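Pyruvate formate-lyase 2 (Archaeoglobus fulgidus, PDB 2F3O) is a glycyl radical enzyme of unknown function, probably a lyase related to pyruvate formate-lyase and glycerol dehydratase. Local coordinates at residues A[434-447]-A[534-548]. Residues are numbered along the deposited sequence; the frame is centred on the assembly and turned at random.
Sequences NSFTSSDAALINVA and RYNFTGIQAVGIADV
Gln541 bends at its second torsion (chi2 57°) and folds back over Ser439 and Asp440, crossing the Asp440 side chain at about a right angle. Its NE2 donates to Asp440 OD1 at 2.9 Å, meeting that oxygen on its anti side, and adds weak bonds to Ser439 O and Gly539 O. Asp440 OD2 turns to a bound glycerol, probably from the crystallisation liquor, and Tyr630 touches both side chains. With an alanine here in place of Gln541, Asp440 OD1 would probably lose this donor and the carboxylate be less firmly fixed in rotation. Gly539 N reaches Ser438 O, while its carbonyl accepts from Ala441 N. The loop 437-441 divides two parallel ladders, offset by two residues, that join 435-445 to 535-543, neighbouring strands between 145-147 and 624-628, consistent with half of the ten-stranded alpha/beta barrel of glycyl radical enzymes. In the first, Tyr535 N meets Asn434 O; just past it, where the loop begins, Thr437 CG2 lies at the edge of the Phe537 ring, 4.1 Å from CD1. In the second, Ile444 N bonds Gln541 O and Ile444 O accepts from Val543 N at 2.7 Å. Ala442 CB abuts Ile540 CG2 at 3.6 Å, on the face covered by helices 477-508 and 597-615. Just past strand 435-445, Val446 CG1 packs on Ala542 CB at 3.8 Å, and its CG2 meets Val548 CG2 at 3.9 Å, on the first turn of helix 545-560.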
loop_
_atom_site.group_PDB
_atom_site.type_symbol
_atom_site.label_atom_id
_atom_site.label_comp_id
_atom_site.label_asym_id
_atom_site.label_seq_id
_atom_site.Cartn_x
_atom_site.Cartn_y
_atom_site.Cartn_z
ATOM N N ASN A 434 7.959 10.384 -19.445
ATOM C CA ASN A 434 7.481 9.880 -18.176
ATOM C C ASN A 434 8.172 8.588 -17.801
ATOM O O ASN A 434 7.587 7.701 -17.193
ATOM C CB ASN A 434 5.940 9.786 -18.141
ATOM C CG ASN A 434 5.324 8.801 -19.179
ATOM O OD1 ASN A 434 4.173 8.416 -19.015
ATOM N ND2 ASN A 434 6.049 8.431 -20.223
ATOM N N SER A 435 9.440 8.494 -18.182
ATOM C CA SER A 435 10.218 7.307 -17.877
ATOM C C SER A 435 11.674 7.586 -17.534
ATOM O O SER A 435 12.248 8.578 -17.951
ATOM C CB SER A 435 10.119 6.287 -19.007
ATOM O OG SER A 435 10.523 6.815 -20.251
ATOM N N PHE A 436 12.263 6.712 -16.744
ATOM C CA PHE A 436 13.663 6.803 -16.463
ATOM C C PHE A 436 14.145 5.408 -16.750
ATOM O O PHE A 436 13.869 4.482 -15.972
ATOM C CB PHE A 436 13.860 7.133 -15.004
ATOM C CG PHE A 436 15.179 7.794 -14.692
ATOM C CD1 PHE A 436 15.668 8.817 -15.490
ATOM C CD2 PHE A 436 15.896 7.442 -13.546
ATOM C CE1 PHE A 436 16.852 9.452 -15.172
ATOM C CE2 PHE A 436 17.076 8.074 -13.232
ATOM C CZ PHE A 436 17.553 9.080 -14.052
ATOM N N THR A 437 14.849 5.236 -17.863
ATOM C CA THR A 437 15.169 3.886 -18.328
ATOM C C THR A 437 16.607 3.442 -18.138
ATOM O O THR A 437 16.899 2.285 -18.421
ATOM C CB THR A 437 14.833 3.700 -19.794
ATOM O OG1 THR A 437 15.639 4.597 -20.571
ATOM C CG2 THR A 437 13.352 3.982 -20.025
ATOM N N SER A 438 17.466 4.341 -17.633
ATOM C CA SER A 438 18.933 4.141 -17.479
ATOM C C SER A 438 19.452 3.328 -18.640
ATOM O O SER A 438 19.852 2.168 -18.484
ATOM C CB SER A 438 19.300 3.474 -16.150
ATOM O OG SER A 438 20.677 3.663 -15.872
ATOM N N SER A 439 19.386 3.922 -19.817
ATOM C CA SER A 439 19.290 3.117 -20.995
ATOM C C SER A 439 20.608 2.465 -21.394
ATOM O O SER A 439 20.616 1.536 -22.183
ATOM C CB SER A 439 18.704 3.934 -22.121
ATOM O OG SER A 439 19.700 4.784 -22.650
ATOM N N ASP A 440 21.723 2.926 -20.837
ATOM C CA ASP A 440 22.979 2.208 -21.031
ATOM C C ASP A 440 23.586 1.896 -19.690
ATOM O O ASP A 440 24.675 2.355 -19.391
ATOM C CB ASP A 440 23.980 3.015 -21.854
ATOM C CG ASP A 440 25.015 2.132 -22.540
ATOM O OD1 ASP A 440 24.819 0.906 -22.584
ATOM O OD2 ASP A 440 26.030 2.655 -23.036
ATOM N N ALA A 441 22.884 1.120 -18.879
ATOM C CA ALA A 441 23.313 0.941 -17.507
ATOM C C ALA A 441 24.413 -0.093 -17.414
ATOM O O ALA A 441 25.297 0.008 -16.551
ATOM C CB ALA A 441 22.165 0.565 -16.644
ATOM N N ALA A 442 24.347 -1.083 -18.303
ATOM C CA ALA A 442 25.444 -2.029 -18.486
ATOM C C ALA A 442 25.531 -2.536 -19.903
ATOM O O ALA A 442 24.584 -2.446 -20.686
ATOM C CB ALA A 442 25.330 -3.206 -17.535
ATOM N N LEU A 443 26.705 -3.073 -20.209
ATOM C CA LEU A 443 26.980 -3.802 -21.457
ATOM C C LEU A 443 27.591 -5.148 -21.069
ATOM O O LEU A 443 28.512 -5.203 -20.261
ATOM C CB LEU A 443 27.944 -2.987 -22.335
ATOM C CG LEU A 443 27.395 -1.626 -22.814
ATOM C CD1 LEU A 443 28.242 -0.461 -22.309
ATOM C CD2 LEU A 443 27.206 -1.591 -24.329
ATOM N N ILE A 444 27.068 -6.238 -21.601
ATOM C CA ILE A 444 27.515 -7.563 -21.171
ATOM C C ILE A 444 28.161 -8.373 -22.289
ATOM O O ILE A 444 27.591 -8.535 -23.372
ATOM C CB ILE A 444 26.344 -8.364 -20.606
ATOM C CG1 ILE A 444 25.861 -7.725 -19.312
ATOM C CG2 ILE A 444 26.726 -9.814 -20.375
ATOM C CD1 ILE A 444 24.492 -8.174 -18.926
ATOM N N ASN A 445 29.361 -8.873 -22.016
ATOM C CA ASN A 445 30.065 -9.758 -22.931
ATOM C C ASN A 445 29.491 -11.146 -22.839
ATOM O O ASN A 445 29.901 -11.918 -21.975
ATOM C CB ASN A 445 31.541 -9.815 -22.537
ATOM C CG ASN A 445 32.385 -10.571 -23.526
ATOM O OD1 ASN A 445 31.902 -10.980 -24.594
ATOM N ND2 ASN A 445 33.662 -10.765 -23.182
ATOM N N VAL A 446 28.574 -11.487 -23.739
ATOM C CA VAL A 446 27.950 -12.800 -23.678
ATOM C C VAL A 446 28.862 -13.883 -24.266
ATOM O O VAL A 446 28.633 -15.072 -24.054
ATOM C CB VAL A 446 26.554 -12.826 -24.321
ATOM C CG1 VAL A 446 25.844 -11.541 -24.030
ATOM C CG2 VAL A 446 26.635 -13.061 -25.827
ATOM N N ALA A 447 29.909 -13.467 -24.977
ATOM C CA ALA A 447 30.925 -14.410 -25.414
ATOM C C ALA A 447 31.639 -14.998 -24.206
ATOM O O ALA A 447 31.905 -16.203 -24.151
ATOM C CB ALA A 447 31.898 -13.772 -26.371
ATOM N N ARG A 534 7.138 7.651 -14.060
ATOM C CA ARG A 534 5.998 6.715 -14.156
ATOM C C ARG A 534 6.492 5.311 -14.508
ATOM O O ARG A 534 6.207 4.353 -13.784
ATOM C CB ARG A 534 4.903 7.186 -15.126
ATOM C CG ARG A 534 3.514 6.560 -14.872
ATOM C CD ARG A 534 2.756 6.283 -16.193
ATOM N NE ARG A 534 1.356 5.803 -16.057
ATOM C CZ ARG A 534 0.943 4.514 -15.987
ATOM N NH1 ARG A 534 -0.370 4.243 -15.899
ATOM N NH2 ARG A 534 1.807 3.487 -15.997
ATOM N N TYR A 535 7.276 5.196 -15.579
ATOM C CA TYR A 535 7.920 3.932 -15.909
ATOM C C TYR A 535 9.367 3.975 -15.426
ATOM O O TYR A 535 10.030 4.983 -15.598
ATOM C CB TYR A 535 7.881 3.695 -17.412
ATOM C CG TYR A 535 6.488 3.657 -18.032
ATOM C CD1 TYR A 535 5.954 4.777 -18.672
ATOM C CD2 TYR A 535 5.713 2.490 -18.000
ATOM C CE1 TYR A 535 4.711 4.739 -19.266
ATOM C CE2 TYR A 535 4.455 2.447 -18.584
ATOM C CZ TYR A 535 3.962 3.578 -19.213
ATOM O OH TYR A 535 2.715 3.550 -19.800
ATOM N N ASN A 536 9.852 2.906 -14.792
ATOM C CA ASN A 536 11.266 2.833 -14.383
ATOM C C ASN A 536 11.904 1.586 -14.920
ATOM O O ASN A 536 11.421 0.498 -14.674
ATOM C CB ASN A 536 11.424 2.836 -12.870
ATOM C CG ASN A 536 11.213 4.199 -12.271
ATOM O OD1 ASN A 536 12.164 4.928 -11.971
ATOM N ND2 ASN A 536 9.959 4.566 -12.108
ATOM N N PHE A 537 12.995 1.736 -15.654
ATOM C CA PHE A 537 13.615 0.588 -16.295
ATOM C C PHE A 537 15.112 0.692 -16.119
ATOM O O PHE A 537 15.606 1.740 -15.710
ATOM C CB PHE A 537 13.250 0.513 -17.779
ATOM C CG PHE A 537 11.832 0.054 -18.043
ATOM C CD1 PHE A 537 10.968 0.823 -18.806
ATOM C CD2 PHE A 537 11.364 -1.154 -17.539
ATOM C CE1 PHE A 537 9.658 0.405 -19.054
ATOM C CE2 PHE A 537 10.042 -1.583 -17.788
ATOM C CZ PHE A 537 9.200 -0.799 -18.546
ATOM N N THR A 538 15.821 -0.402 -16.378
ATOM C CA THR A 538 17.280 -0.409 -16.382
ATOM C C THR A 538 17.764 -1.163 -17.616
ATOM O O THR A 538 17.676 -2.390 -17.674
ATOM C CB THR A 538 17.871 -1.043 -15.105
ATOM O OG1 THR A 538 17.417 -0.326 -13.964
ATOM C CG2 THR A 538 19.364 -0.959 -15.112
ATOM N N GLY A 539 18.264 -0.425 -18.608
ATOM C CA GLY A 539 18.673 -1.024 -19.882
ATOM C C GLY A 539 20.016 -1.712 -19.842
ATOM O O GLY A 539 21.031 -1.066 -19.627
ATOM N N ILE A 540 20.050 -3.026 -20.014
ATOM C CA ILE A 540 21.350 -3.697 -20.110
ATOM C C ILE A 540 21.528 -4.418 -21.442
ATOM O O ILE A 540 20.561 -4.909 -22.010
ATOM C CB ILE A 540 21.658 -4.625 -18.910
ATOM C CG1 ILE A 540 20.615 -5.721 -18.786
ATOM C CG2 ILE A 540 21.752 -3.832 -17.616
ATOM C CD1 ILE A 540 20.811 -6.580 -17.569
ATOM N N GLN A 541 22.760 -4.421 -21.963
ATOM C CA GLN A 541 23.028 -4.787 -23.381
ATOM C C GLN A 541 23.847 -6.032 -23.601
ATOM O O GLN A 541 24.845 -6.253 -22.926
ATOM C CB GLN A 541 23.765 -3.674 -24.106
ATOM C CG GLN A 541 22.896 -2.565 -24.590
ATOM C CD GLN A 541 22.077 -1.902 -23.495
ATOM O OE1 GLN A 541 20.892 -2.180 -23.355
ATOM N NE2 GLN A 541 22.707 -1.057 -22.696
ATOM N N ALA A 542 23.435 -6.826 -24.581
ATOM C CA ALA A 542 24.197 -8.007 -24.977
ATOM C C ALA A 542 25.212 -7.660 -26.056
ATOM O O ALA A 542 24.872 -7.120 -27.102
ATOM C CB ALA A 542 23.278 -9.077 -25.468
ATOM N N VAL A 543 26.473 -7.945 -25.795
ATOM C CA VAL A 543 27.437 -7.883 -26.867
ATOM C C VAL A 543 28.080 -9.250 -27.145
ATOM O O VAL A 543 28.442 -10.004 -26.218
ATOM C CB VAL A 543 28.433 -6.684 -26.737
ATOM C CG1 VAL A 543 28.198 -5.892 -25.463
ATOM C CG2 VAL A 543 29.872 -7.123 -26.872
ATOM N N GLY A 544 28.139 -9.585 -28.437
ATOM C CA GLY A 544 28.752 -10.827 -28.911
ATOM C C GLY A 544 27.733 -11.917 -29.181
ATOM O O GLY A 544 28.008 -13.105 -28.989
ATOM N N ILE A 545 26.548 -11.524 -29.625
ATOM C CA ILE A 545 25.480 -12.497 -29.749
ATOM C C ILE A 545 25.688 -13.364 -30.957
ATOM O O ILE A 545 25.291 -14.526 -30.958
ATOM C CB ILE A 545 24.065 -11.877 -29.730
ATOM C CG1 ILE A 545 23.856 -10.877 -30.862
ATOM C CG2 ILE A 545 23.846 -11.194 -28.436
ATOM C CD1 ILE A 545 22.396 -10.702 -31.214
ATOM N N ALA A 546 26.351 -12.815 -31.971
ATOM C CA ALA A 546 26.675 -13.618 -33.135
ATOM C C ALA A 546 27.916 -14.477 -32.902
ATOM O O ALA A 546 28.003 -15.558 -33.443
ATOM C CB ALA A 546 26.815 -12.779 -34.370
ATOM N N ASP A 547 28.850 -14.020 -32.078
ATOM C CA ASP A 547 30.024 -14.835 -31.763
ATOM C C ASP A 547 29.696 -16.127 -31.052
ATOM O O ASP A 547 30.320 -17.139 -31.318
ATOM C CB ASP A 547 31.049 -14.052 -30.964
ATOM C CG ASP A 547 31.826 -13.119 -31.829
ATOM O OD1 ASP A 547 32.543 -13.597 -32.737
ATOM O OD2 ASP A 547 31.680 -11.904 -31.637
ATOM N N VAL A 548 28.711 -16.097 -30.156
ATOM C CA VAL A 548 28.271 -17.325 -29.483
ATOM C C VAL A 548 27.331 -18.111 -30.377
ATOM O O VAL A 548 27.370 -19.324 -30.357
ATOM C CB VAL A 548 27.630 -17.065 -28.102
ATOM C CG1 VAL A 548 28.602 -16.376 -27.216
ATOM C CG2 VAL A 548 26.460 -16.181 -28.240
#